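Indole-3-acetic acid-amido synthetase GH3.15 (PDB 6E1Q) conjugates glutamine, and possibly cysteine, to the auxin precursor indole-3-butyric acid, and glutamine to the herbicide 2,4-DB, using ATP to drive amide formation. Local coordinates at residues A[20-25]-A[415-420]; A[64-69]-A[403-408]; A[126-131]-A[335-340]; A[354-359]-A[379-384]. All blocks are in the same frame, centred on the assembly; numbering follows the deposited sequence.

How the contacts relate
Contact 1 joins sequence parts farthest apart and, read along the chain, encloses the others; contact 2 in turn spans contacts 3 and 4, which follow one after the other. Contacts 1 and 2 both use strand 404-416, at its two ends, with centres about 25 Å apart. Contact 4 lies between, its centre about 12 Å from that of contact 1 and 14 Å from that of contact 2; L382 packs on V24 and E358 pairs with R403. Contact 3 meets contact 1 through F337 and Y416 but lies about 30 Å, centre to centre, from contact 2. Contacts 1 and 2 join N-terminal helices and loops to central-domain strands; contact 2 includes ATP-site residue D408.

Contact 1: A[20-25]-A[415-420]; sequences LTTNVK and FYNNAP
T21 meets the tight turn 416-419 with both its backbone and its side chain, just where the chain passes from helix 10-22 into helix 24-38. The turn is type II' and closes the beta hairpin of strands 404-416 and 419-427, Y416 and A419 bonding each other both ways through their backbones; the contact sets this hairpin of the central region against the junction of the two N-terminal helices. The carbonyl O of T21 takes the backbone N of N418 at 2.9 Å, while T21 CB lies 3.8 Å from A419 CB. Its OG1 sits between backbone N and carbonyl carbon (chi1 54°), which turns it to N417: ND2 of N417 reaches T21 OG1 at 2.9 Å, and the hydroxyl lies almost exactly in the amide plane. The same oxygen touches the edge of the Y416 ring, 3.6 Å from CD2, and has L17 O and E18 O as further partners. With a valine in place of T21, a methyl would replace the hydroxyl, and N417 ND2 would probably lose its acceptor on this side.

N418 is gripped a second time by its side chain. Its ND2 gives T22 O a bond of 2.8 Å, nearly straight at 173°, arriving in the carbonyl plane on a lone pair. T22 OG1 turns back to E18 O. On the apolar side, V24 CG2 rests 3.9 Å from A419 CB.

Three N-H donors from N417 and N418 thus meet T21 O, T21 OG1 and T22 O, all neutral groups; the charged partner comes from outside, the E18 carboxylate bonding N417 ND2 and Y416 OH.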
# COMPACT_ATOMS: atom_id res chain seq x y z
N LEU A 20 -3.26 11.77 -23.56
CA LEU A 20 -2.14 11.07 -22.94
C LEU A 20 -2.21 9.56 -23.15
O LEU A 20 -1.17 8.91 -23.25
CB LEU A 20 -2.08 11.37 -21.45
CG LEU A 20 -1.68 12.80 -21.07
CD1 LEU A 20 -1.82 13.02 -19.55
CD2 LEU A 20 -0.26 13.10 -21.51
N THR A 21 -3.40 8.99 -23.19
CA THR A 21 -3.55 7.54 -23.37
C THR A 21 -3.74 7.15 -24.83
O THR A 21 -3.91 5.96 -25.13
CB THR A 21 -4.71 7.04 -22.52
OG1 THR A 21 -5.89 7.79 -22.83
CG2 THR A 21 -4.38 7.20 -21.04
N THR A 22 -3.72 8.12 -25.75
CA THR A 22 -3.85 7.84 -27.18
C THR A 22 -2.51 7.91 -27.90
O THR A 22 -2.18 7.02 -28.69
CB THR A 22 -4.85 8.83 -27.82
OG1 THR A 22 -6.14 8.63 -27.23
CG2 THR A 22 -4.94 8.64 -29.36
N ASN A 23 -1.70 8.92 -27.61
CA ASN A 23 -0.41 9.11 -28.27
C ASN A 23 0.72 8.47 -27.48
O ASN A 23 1.75 9.08 -27.21
CB ASN A 23 -0.17 10.59 -28.49
CG ASN A 23 -1.31 11.24 -29.22
OD1 ASN A 23 -1.69 10.77 -30.28
ND2 ASN A 23 -1.87 12.30 -28.66
N VAL A 24 0.52 7.20 -27.12
CA VAL A 24 1.40 6.56 -26.15
C VAL A 24 2.80 6.37 -26.72
O VAL A 24 3.80 6.72 -26.08
CB VAL A 24 0.77 5.23 -25.68
CG1 VAL A 24 1.60 4.58 -24.57
CG2 VAL A 24 -0.69 5.47 -25.21
N LYS A 25 2.90 5.85 -27.95
CA LYS A 25 4.21 5.57 -28.53
C LYS A 25 5.02 6.85 -28.68
O LYS A 25 6.20 6.90 -28.30
CB LYS A 25 4.02 4.83 -29.87
CG LYS A 25 5.33 4.40 -30.52
CD LYS A 25 5.63 2.92 -30.19
CE LYS A 25 7.06 2.50 -30.52
NZ LYS A 25 7.49 1.29 -29.75
N PHE A 415 -6.42 -2.51 -22.95
CA PHE A 415 -5.97 -1.20 -23.41
C PHE A 415 -7.05 -0.16 -23.13
O PHE A 415 -8.22 -0.39 -23.44
CB PHE A 415 -5.68 -1.23 -24.91
CG PHE A 415 -4.62 -2.22 -25.31
CD1 PHE A 415 -3.28 -1.95 -25.06
CD2 PHE A 415 -4.96 -3.40 -25.95
CE1 PHE A 415 -2.29 -2.85 -25.44
CE2 PHE A 415 -3.97 -4.30 -26.34
CZ PHE A 415 -2.64 -4.02 -26.08
N TYR A 416 -6.65 0.95 -22.52
CA TYR A 416 -7.48 2.15 -22.44
C TYR A 416 -6.98 3.07 -23.54
O TYR A 416 -5.85 3.57 -23.47
CB TYR A 416 -7.38 2.83 -21.06
CG TYR A 416 -8.32 4.00 -20.92
CD1 TYR A 416 -9.63 3.83 -20.48
CD2 TYR A 416 -7.92 5.29 -21.28
CE1 TYR A 416 -10.51 4.91 -20.38
CE2 TYR A 416 -8.79 6.38 -21.19
CZ TYR A 416 -10.08 6.18 -20.74
OH TYR A 416 -10.95 7.24 -20.65
N ASN A 417 -7.81 3.27 -24.58
CA ASN A 417 -7.32 3.79 -25.85
C ASN A 417 -6.09 2.99 -26.31
O ASN A 417 -6.21 1.79 -26.54
CB ASN A 417 -7.03 5.29 -25.74
CG ASN A 417 -8.28 6.09 -25.45
OD1 ASN A 417 -9.33 5.85 -26.04
ND2 ASN A 417 -8.19 7.03 -24.51
N ASN A 418 -4.92 3.62 -26.42
CA ASN A 418 -3.70 2.89 -26.76
C ASN A 418 -2.82 2.60 -25.55
O ASN A 418 -1.71 2.09 -25.72
CB ASN A 418 -2.89 3.62 -27.82
CG ASN A 418 -3.61 3.70 -29.15
OD1 ASN A 418 -4.25 2.74 -29.57
ND2 ASN A 418 -3.49 4.83 -29.83
N ALA A 419 -3.25 2.93 -24.34
CA ALA A 419 -2.41 2.72 -23.18
C ALA A 419 -2.76 1.39 -22.52
O ALA A 419 -3.91 1.21 -22.08
CB ALA A 419 -2.58 3.87 -22.19
N PRO A 420 -1.82 0.45 -22.40
CA PRO A 420 -2.10 -0.80 -21.68
C PRO A 420 -2.49 -0.56 -20.22
O PRO A 420 -1.95 0.32 -19.54
CB PRO A 420 -0.77 -1.56 -21.76
CG PRO A 420 -0.02 -0.93 -22.88
CD PRO A 420 -0.45 0.50 -22.93

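Contact 2: A[64-69]-A[403-408]; sequences VVTYED and RYRVGD
V65 forms a single beta bridge with Y404, beside a G1 beta bulge in which R403 and Y404 both face V395. V65 N bonds R403 O at 3.0 Å, and R405 N returns to V65 O at 2.8 Å, so the loop before helix 67-78 is pinned to the start of strand 404-416.

The R405 side chain runs from the bridge past V64. Its CB touches V65 O, its CG lies 3.7 Å from V64 CG1, and CD passes the same methyl. A bend at chi3 (68°) then brings the guanidinium beside T66, whose CG2 lies over one face, 3.9 Å from NH1; NE ends in a salt bridge with E392. R403 behaves likewise: V64 CG2 sits centrally over its guanidinium, which also reaches V62 O and E358.

The Y404 ring runs alongside Y67, and its OH comes 3.5 Å from Y67 CB, near the edge of that ring. The hydroxyl itself bonds E330, an ATP-site residue, and K106. A phenylalanine for Y404 would probably leave E330 and K106 without the hydroxyl they share.

T66 stands at the N-cap of helix 67-78, and its N bonds OD2 of D69, one half of a capping box. Next to it, a single water accepts from Y67 N at 3.0 Å and donates to R405 O at 2.8 Å.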
# COMPACT_ATOMS: atom_id res chain seq x y z
N VAL A 64 19.81 -3.41 -17.17
CA VAL A 64 18.63 -3.50 -16.32
C VAL A 64 19.11 -3.80 -14.91
O VAL A 64 19.80 -4.80 -14.68
CB VAL A 64 17.65 -4.56 -16.83
CG1 VAL A 64 16.39 -4.57 -15.98
CG2 VAL A 64 17.31 -4.30 -18.29
N VAL A 65 18.75 -2.95 -13.95
CA VAL A 65 19.34 -2.99 -12.63
C VAL A 65 18.26 -3.10 -11.57
O VAL A 65 17.08 -2.85 -11.82
CB VAL A 65 20.20 -1.74 -12.36
CG1 VAL A 65 21.36 -1.70 -13.33
CG2 VAL A 65 19.35 -0.48 -12.47
N THR A 66 18.69 -3.51 -10.37
CA THR A 66 17.89 -3.47 -9.15
C THR A 66 18.44 -2.38 -8.24
O THR A 66 19.51 -1.82 -8.48
CB THR A 66 17.91 -4.80 -8.41
OG1 THR A 66 19.27 -5.12 -8.07
CG2 THR A 66 17.31 -5.92 -9.25
N TYR A 67 17.70 -2.11 -7.15
CA TYR A 67 18.18 -1.19 -6.13
C TYR A 67 19.57 -1.58 -5.65
O TYR A 67 20.43 -0.72 -5.45
CB TYR A 67 17.21 -1.13 -4.96
CG TYR A 67 17.61 -0.07 -3.95
CD1 TYR A 67 17.27 1.25 -4.16
CD2 TYR A 67 18.38 -0.39 -2.83
CE1 TYR A 67 17.64 2.23 -3.25
CE2 TYR A 67 18.76 0.59 -1.91
CZ TYR A 67 18.38 1.90 -2.14
OH TYR A 67 18.72 2.89 -1.26
N GLU A 68 19.80 -2.89 -5.48
CA GLU A 68 21.10 -3.35 -5.01
C GLU A 68 22.24 -2.87 -5.91
O GLU A 68 23.33 -2.54 -5.42
CB GLU A 68 21.12 -4.87 -4.92
CG GLU A 68 20.36 -5.47 -3.74
CD GLU A 68 18.86 -5.20 -3.79
OE1 GLU A 68 18.24 -5.24 -2.71
OE2 GLU A 68 18.30 -4.96 -4.89
N ASP A 69 22.01 -2.83 -7.22
CA ASP A 69 23.11 -2.49 -8.13
C ASP A 69 23.44 -1.00 -8.08
O ASP A 69 24.56 -0.61 -8.39
CB ASP A 69 22.78 -2.88 -9.57
CG ASP A 69 22.41 -4.34 -9.73
OD1 ASP A 69 23.16 -5.22 -9.26
OD2 ASP A 69 21.35 -4.60 -10.34
N ARG A 403 16.26 2.17 -16.30
CA ARG A 403 15.93 0.76 -16.50
C ARG A 403 15.98 -0.00 -15.18
O ARG A 403 16.71 -0.99 -15.02
CB ARG A 403 16.84 0.10 -17.53
CG ARG A 403 17.04 0.95 -18.77
CD ARG A 403 17.69 0.16 -19.88
NE ARG A 403 16.73 -0.70 -20.56
CZ ARG A 403 17.07 -1.71 -21.36
NH1 ARG A 403 18.36 -1.99 -21.57
NH2 ARG A 403 16.14 -2.44 -21.94
N TYR A 404 15.18 0.47 -14.25
CA TYR A 404 15.25 0.05 -12.86
C TYR A 404 14.08 -0.87 -12.56
O TYR A 404 12.93 -0.55 -12.89
CB TYR A 404 15.26 1.29 -11.95
CG TYR A 404 15.06 1.04 -10.48
CD1 TYR A 404 13.77 0.88 -9.94
CD2 TYR A 404 16.15 1.02 -9.60
CE1 TYR A 404 13.58 0.69 -8.57
CE2 TYR A 404 15.96 0.82 -8.23
CZ TYR A 404 14.68 0.66 -7.72
OH TYR A 404 14.47 0.47 -6.37
N ARG A 405 14.37 -2.00 -11.96
CA ARG A 405 13.36 -3.01 -11.70
C ARG A 405 12.59 -2.64 -10.44
O ARG A 405 13.18 -2.47 -9.37
CB ARG A 405 14.01 -4.38 -11.58
CG ARG A 405 14.40 -4.95 -12.93
CD ARG A 405 15.28 -6.18 -12.76
NE ARG A 405 14.51 -7.28 -12.19
CZ ARG A 405 15.05 -8.41 -11.77
NH1 ARG A 405 16.36 -8.59 -11.86
NH2 ARG A 405 14.28 -9.36 -11.26
N VAL A 406 11.28 -2.55 -10.58
CA VAL A 406 10.41 -2.04 -9.53
C VAL A 406 10.04 -3.13 -8.53
O VAL A 406 9.73 -2.82 -7.37
CB VAL A 406 9.21 -1.39 -10.23
CG1 VAL A 406 7.98 -1.42 -9.39
CG2 VAL A 406 9.57 0.04 -10.62
N GLY A 407 10.11 -4.40 -8.92
CA GLY A 407 9.86 -5.48 -7.99
C GLY A 407 8.41 -5.89 -7.84
O GLY A 407 8.11 -6.71 -6.97
N ASP A 408 7.50 -5.30 -8.63
CA ASP A 408 6.13 -5.76 -8.72
C ASP A 408 5.97 -6.64 -9.96
O ASP A 408 6.75 -6.54 -10.90
CB ASP A 408 5.14 -4.60 -8.83
CG ASP A 408 5.18 -3.67 -7.64
OD1 ASP A 408 5.46 -4.14 -6.52
OD2 ASP A 408 4.93 -2.46 -7.84
O HOH W 1 14.84 -2.96 -7.23

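Contact 3: A[126-131]-A[335-340]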
# COMPACT_ATOMS: atom_id res chain seq x y z
N ALA A 126 -7.94 14.25 -10.89
CA ALA A 126 -9.08 14.43 -9.99
C ALA A 126 -10.41 14.70 -10.71
O ALA A 126 -11.44 14.15 -10.27
CB ALA A 126 -8.77 15.56 -8.99
N PRO A 127 -10.49 15.50 -11.78
CA PRO A 127 -11.80 15.65 -12.45
C PRO A 127 -12.40 14.34 -12.92
O PRO A 127 -13.63 14.21 -12.95
CB PRO A 127 -11.48 16.57 -13.64
CG PRO A 127 -10.27 17.34 -13.20
CD PRO A 127 -9.47 16.38 -12.38
N LEU A 128 -11.58 13.35 -13.26
CA LEU A 128 -12.14 12.04 -13.59
C LEU A 128 -12.80 11.41 -12.38
O LEU A 128 -13.90 10.87 -12.48
CB LEU A 128 -11.06 11.13 -14.16
CG LEU A 128 -11.64 9.88 -14.82
CD1 LEU A 128 -10.88 9.55 -16.07
CD2 LEU A 128 -11.62 8.69 -13.86
N LEU A 129 -12.14 11.49 -11.22
CA LEU A 129 -12.77 11.02 -9.99
C LEU A 129 -14.07 11.76 -9.74
O LEU A 129 -15.12 11.14 -9.49
CB LEU A 129 -11.81 11.20 -8.80
CG LEU A 129 -10.64 10.23 -8.64
CD1 LEU A 129 -9.74 10.63 -7.44
CD2 LEU A 129 -11.14 8.79 -8.51
N TYR A 130 -14.04 13.10 -9.83
CA TYR A 130 -15.27 13.87 -9.64
C TYR A 130 -16.33 13.47 -10.64
O TYR A 130 -17.51 13.35 -10.29
CB TYR A 130 -15.00 15.38 -9.75
CG TYR A 130 -13.94 15.89 -8.82
CD1 TYR A 130 -13.74 15.31 -7.58
CD2 TYR A 130 -13.12 16.94 -9.20
CE1 TYR A 130 -12.76 15.78 -6.73
CE2 TYR A 130 -12.13 17.41 -8.36
CZ TYR A 130 -11.96 16.83 -7.13
OH TYR A 130 -10.98 17.29 -6.29
N LYS A 131 -15.94 13.24 -11.89
CA LYS A 131 -16.93 12.80 -12.86
C LYS A 131 -17.53 11.46 -12.46
O LYS A 131 -18.74 11.24 -12.60
CB LYS A 131 -16.29 12.71 -14.25
CG LYS A 131 -17.28 12.39 -15.35
CD LYS A 131 -16.58 12.28 -16.70
CE LYS A 131 -17.57 12.06 -17.83
NZ LYS A 131 -18.38 13.29 -18.09
N VAL A 335 -3.05 4.97 -13.29
CA VAL A 335 -4.28 5.33 -12.60
C VAL A 335 -5.40 4.41 -13.05
O VAL A 335 -5.35 3.78 -14.11
CB VAL A 335 -4.69 6.80 -12.83
CG1 VAL A 335 -3.77 7.72 -12.04
CG2 VAL A 335 -4.70 7.15 -14.31
N ASN A 336 -6.45 4.36 -12.23
CA ASN A 336 -7.61 3.52 -12.50
C ASN A 336 -8.63 4.36 -13.25
O ASN A 336 -9.22 5.28 -12.69
CB ASN A 336 -8.13 2.96 -11.17
CG ASN A 336 -9.32 2.01 -11.32
OD1 ASN A 336 -9.84 1.53 -10.29
ND2 ASN A 336 -9.78 1.77 -12.52
N PHE A 337 -8.84 4.04 -14.52
CA PHE A 337 -9.85 4.80 -15.25
C PHE A 337 -11.28 4.35 -14.95
O PHE A 337 -12.21 4.94 -15.50
CB PHE A 337 -9.57 4.72 -16.74
CG PHE A 337 -8.60 5.76 -17.20
CD1 PHE A 337 -9.07 7.02 -17.56
CD2 PHE A 337 -7.25 5.50 -17.26
CE1 PHE A 337 -8.20 8.00 -17.98
CE2 PHE A 337 -6.36 6.49 -17.69
CZ PHE A 337 -6.84 7.73 -18.05
N ASN A 338 -11.48 3.36 -14.08
CA ASN A 338 -12.81 2.92 -13.68
C ASN A 338 -12.86 2.79 -12.16
O ASN A 338 -12.95 1.68 -11.62
CB ASN A 338 -13.19 1.60 -14.35
CG ASN A 338 -14.63 1.20 -14.07
OD1 ASN A 338 -15.42 2.02 -13.60
ND2 ASN A 338 -14.98 -0.05 -14.36
N PRO A 339 -12.83 3.92 -11.45
CA PRO A 339 -12.58 3.86 -10.00
C PRO A 339 -13.67 3.16 -9.19
O PRO A 339 -13.37 2.64 -8.12
CB PRO A 339 -12.44 5.34 -9.60
CG PRO A 339 -13.06 6.13 -10.76
CD PRO A 339 -12.86 5.30 -11.98
N LEU A 340 -14.90 3.12 -9.68
CA LEU A 340 -16.00 2.45 -8.99
C LEU A 340 -16.16 0.99 -9.38
O LEU A 340 -17.17 0.38 -9.01
CB LEU A 340 -17.31 3.20 -9.23
CG LEU A 340 -17.35 4.60 -8.58
CD1 LEU A 340 -18.73 5.26 -8.76
CD2 LEU A 340 -16.94 4.55 -7.10
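N336 O, loosely touched by the L128 methyl CD2 at 4.3 Å, takes a hydrogen bond from the hydroxyl of Y125, a residue of the same helix as L128. That bond tethers the loop to helix 112-132; the rest of the contact between 126-131 and 335-340 is apolar.

L128 carries most of it. Its CG stands anti to the backbone N (chi1 -166°), directing the two methyls at the loop, and they divide the work. L128 CD1 meets the F337 ring obliquely, 3.4 Å from F337 CD1, while L128 CD2 lies 4.1 Å from P339 CD. The L128 side chain crosses that of F337 at about a right angle. L129, one residue on, uses CD2 against the proline ring, 3.8 Å from P339 CB.

In the fold, helix 112-132, part of the N-terminal GH3 region of this ANL-clan adenylating enzyme, here packs over the loop that follows strand 332-335. The helix is kinked at P127 and L128, whose backbone nitrogens have no bond to the preceding turn. The L129 side chain lies about 7 Å from a bound (2,4-dichlorophenoxy)acetic acid, and about 5 Å from the side chain of F325, a substrate- and ATP-binding residue. Beyond the contact, F337 stacks with Y416, and L128 packs on L14 of helix 10-22.

Contact 4: A[354-359]-A[379-384]; sequences MGYFEF and VVDLVD
The F359 ring has V380 O and the carbonyl carbon of D381 at its edge, near its plane, while L382 CD1 comes in obliquely, 3.5 Å from CE1 of F359. F359 and L382 run side by side, and F359 also stacks with F422. The Y356 ring and the D381 carboxylate are turned almost square, 84° apart, and Y356 OH gives D381 OD1 a weak bond at 2.7 Å. Y356 CG points opposite its own amide nitrogen (chi1 -174°), which carries the ring out to D381. One face of the F357 ring has the carbonyl carbon of G355 above it, offset toward the rim.

E358 OE2 stands only 4.4 Å from D381 OD1, two like charges; K59 forms salt bridges to both, which probably eases their repulsion.

Between the strands, F359 and V380 form the antiparallel hydrogen-bonded pair, N to O both ways at 2.9 Å, with E358 and D381 the non-hydrogen-bonded pair next to it. Past these, a water bridges F357 O and L382 N, which meet directly in only a weak bond. This is an antiparallel pairing in the central GH3 domain: strand 379-381 is the outermost strand on this side, beside strand 356-361, then gives way to a 3-10 turn.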
# COMPACT_ATOMS: atom_id res chain seq x y z
N MET A 354 4.84 9.98 -17.36
CA MET A 354 5.42 9.94 -16.02
C MET A 354 6.80 9.29 -15.98
O MET A 354 7.45 9.31 -14.94
CB MET A 354 4.48 9.22 -15.06
CG MET A 354 3.08 9.82 -15.03
SD MET A 354 3.12 11.59 -14.63
CE MET A 354 3.69 11.49 -12.93
N GLY A 355 7.25 8.74 -17.10
CA GLY A 355 8.51 8.02 -17.15
C GLY A 355 8.54 7.16 -18.39
O GLY A 355 7.55 7.06 -19.11
N TYR A 356 9.70 6.58 -18.66
CA TYR A 356 9.85 5.61 -19.74
C TYR A 356 9.75 4.22 -19.15
O TYR A 356 10.53 3.86 -18.26
CB TYR A 356 11.18 5.78 -20.49
CG TYR A 356 11.29 4.88 -21.71
CD1 TYR A 356 10.61 5.18 -22.88
CD2 TYR A 356 12.06 3.72 -21.68
CE1 TYR A 356 10.70 4.36 -23.99
CE2 TYR A 356 12.16 2.89 -22.79
CZ TYR A 356 11.48 3.22 -23.95
OH TYR A 356 11.56 2.42 -25.07
N PHE A 357 8.79 3.43 -19.65
CA PHE A 357 8.36 2.20 -19.00
C PHE A 357 8.66 1.01 -19.90
O PHE A 357 8.12 0.92 -21.01
CB PHE A 357 6.87 2.25 -18.67
CG PHE A 357 6.48 3.38 -17.77
CD1 PHE A 357 6.85 3.38 -16.44
CD2 PHE A 357 5.72 4.43 -18.24
CE1 PHE A 357 6.49 4.42 -15.60
CE2 PHE A 357 5.34 5.45 -17.42
CZ PHE A 357 5.74 5.45 -16.09
N GLU A 358 9.49 0.10 -19.42
CA GLU A 358 9.69 -1.19 -20.06
C GLU A 358 9.15 -2.29 -19.17
O GLU A 358 8.79 -2.06 -18.01
CB GLU A 358 11.17 -1.43 -20.38
CG GLU A 358 11.74 -0.44 -21.39
CD GLU A 358 13.25 -0.55 -21.50
OE1 GLU A 358 13.94 -0.14 -20.54
OE2 GLU A 358 13.73 -1.05 -22.53
N PHE A 359 9.08 -3.50 -19.71
CA PHE A 359 8.44 -4.58 -18.98
C PHE A 359 9.22 -5.86 -19.20
O PHE A 359 9.44 -6.29 -20.34
CB PHE A 359 6.97 -4.74 -19.39
CG PHE A 359 6.15 -3.56 -18.98
CD1 PHE A 359 6.06 -2.44 -19.80
CD2 PHE A 359 5.55 -3.52 -17.72
CE1 PHE A 359 5.35 -1.32 -19.39
CE2 PHE A 359 4.84 -2.41 -17.32
CZ PHE A 359 4.74 -1.31 -18.16
N VAL A 379 12.78 -8.01 -22.36
CA VAL A 379 12.03 -6.82 -21.97
C VAL A 379 11.41 -6.19 -23.20
O VAL A 379 12.03 -6.16 -24.27
CB VAL A 379 12.91 -5.81 -21.20
CG1 VAL A 379 13.78 -6.54 -20.18
CG2 VAL A 379 13.76 -4.97 -22.15
N VAL A 380 10.18 -5.72 -23.06
CA VAL A 380 9.44 -5.11 -24.16
C VAL A 380 9.04 -3.69 -23.77
O VAL A 380 8.99 -3.32 -22.60
CB VAL A 380 8.20 -5.94 -24.52
CG1 VAL A 380 8.58 -7.41 -24.83
CG2 VAL A 380 7.22 -5.91 -23.40
N ASP A 381 8.78 -2.88 -24.80
CA ASP A 381 8.23 -1.55 -24.62
C ASP A 381 6.79 -1.61 -24.12
O ASP A 381 6.09 -2.62 -24.28
CB ASP A 381 8.28 -0.77 -25.94
CG ASP A 381 9.64 -0.14 -26.21
OD1 ASP A 381 10.42 0.02 -25.25
OD2 ASP A 381 9.91 0.20 -27.38
N LEU A 382 6.34 -0.51 -23.52
CA LEU A 382 4.98 -0.42 -23.00
C LEU A 382 3.93 -0.84 -24.04
O LEU A 382 3.02 -1.61 -23.73
CB LEU A 382 4.71 1.01 -22.51
CG LEU A 382 3.29 1.39 -22.09
CD1 LEU A 382 2.88 0.67 -20.83
CD2 LEU A 382 3.24 2.88 -21.83
N VAL A 383 4.06 -0.35 -25.28
CA VAL A 383 3.04 -0.65 -26.29
C VAL A 383 3.13 -2.06 -26.85
O VAL A 383 2.21 -2.49 -27.57
CB VAL A 383 3.12 0.32 -27.48
CG1 VAL A 383 2.94 1.75 -27.00
CG2 VAL A 383 4.44 0.14 -28.22
N ASP A 384 4.20 -2.80 -26.56
CA ASP A 384 4.41 -4.14 -27.09
C ASP A 384 4.06 -5.24 -26.10
O ASP A 384 4.30 -6.42 -26.37
CB ASP A 384 5.86 -4.30 -27.52
CG ASP A 384 6.20 -3.38 -28.64
OD1 ASP A 384 5.30 -3.17 -29.48
OD2 ASP A 384 7.34 -2.87 -28.67
O HOH W 2 8.15 2.00 -23.77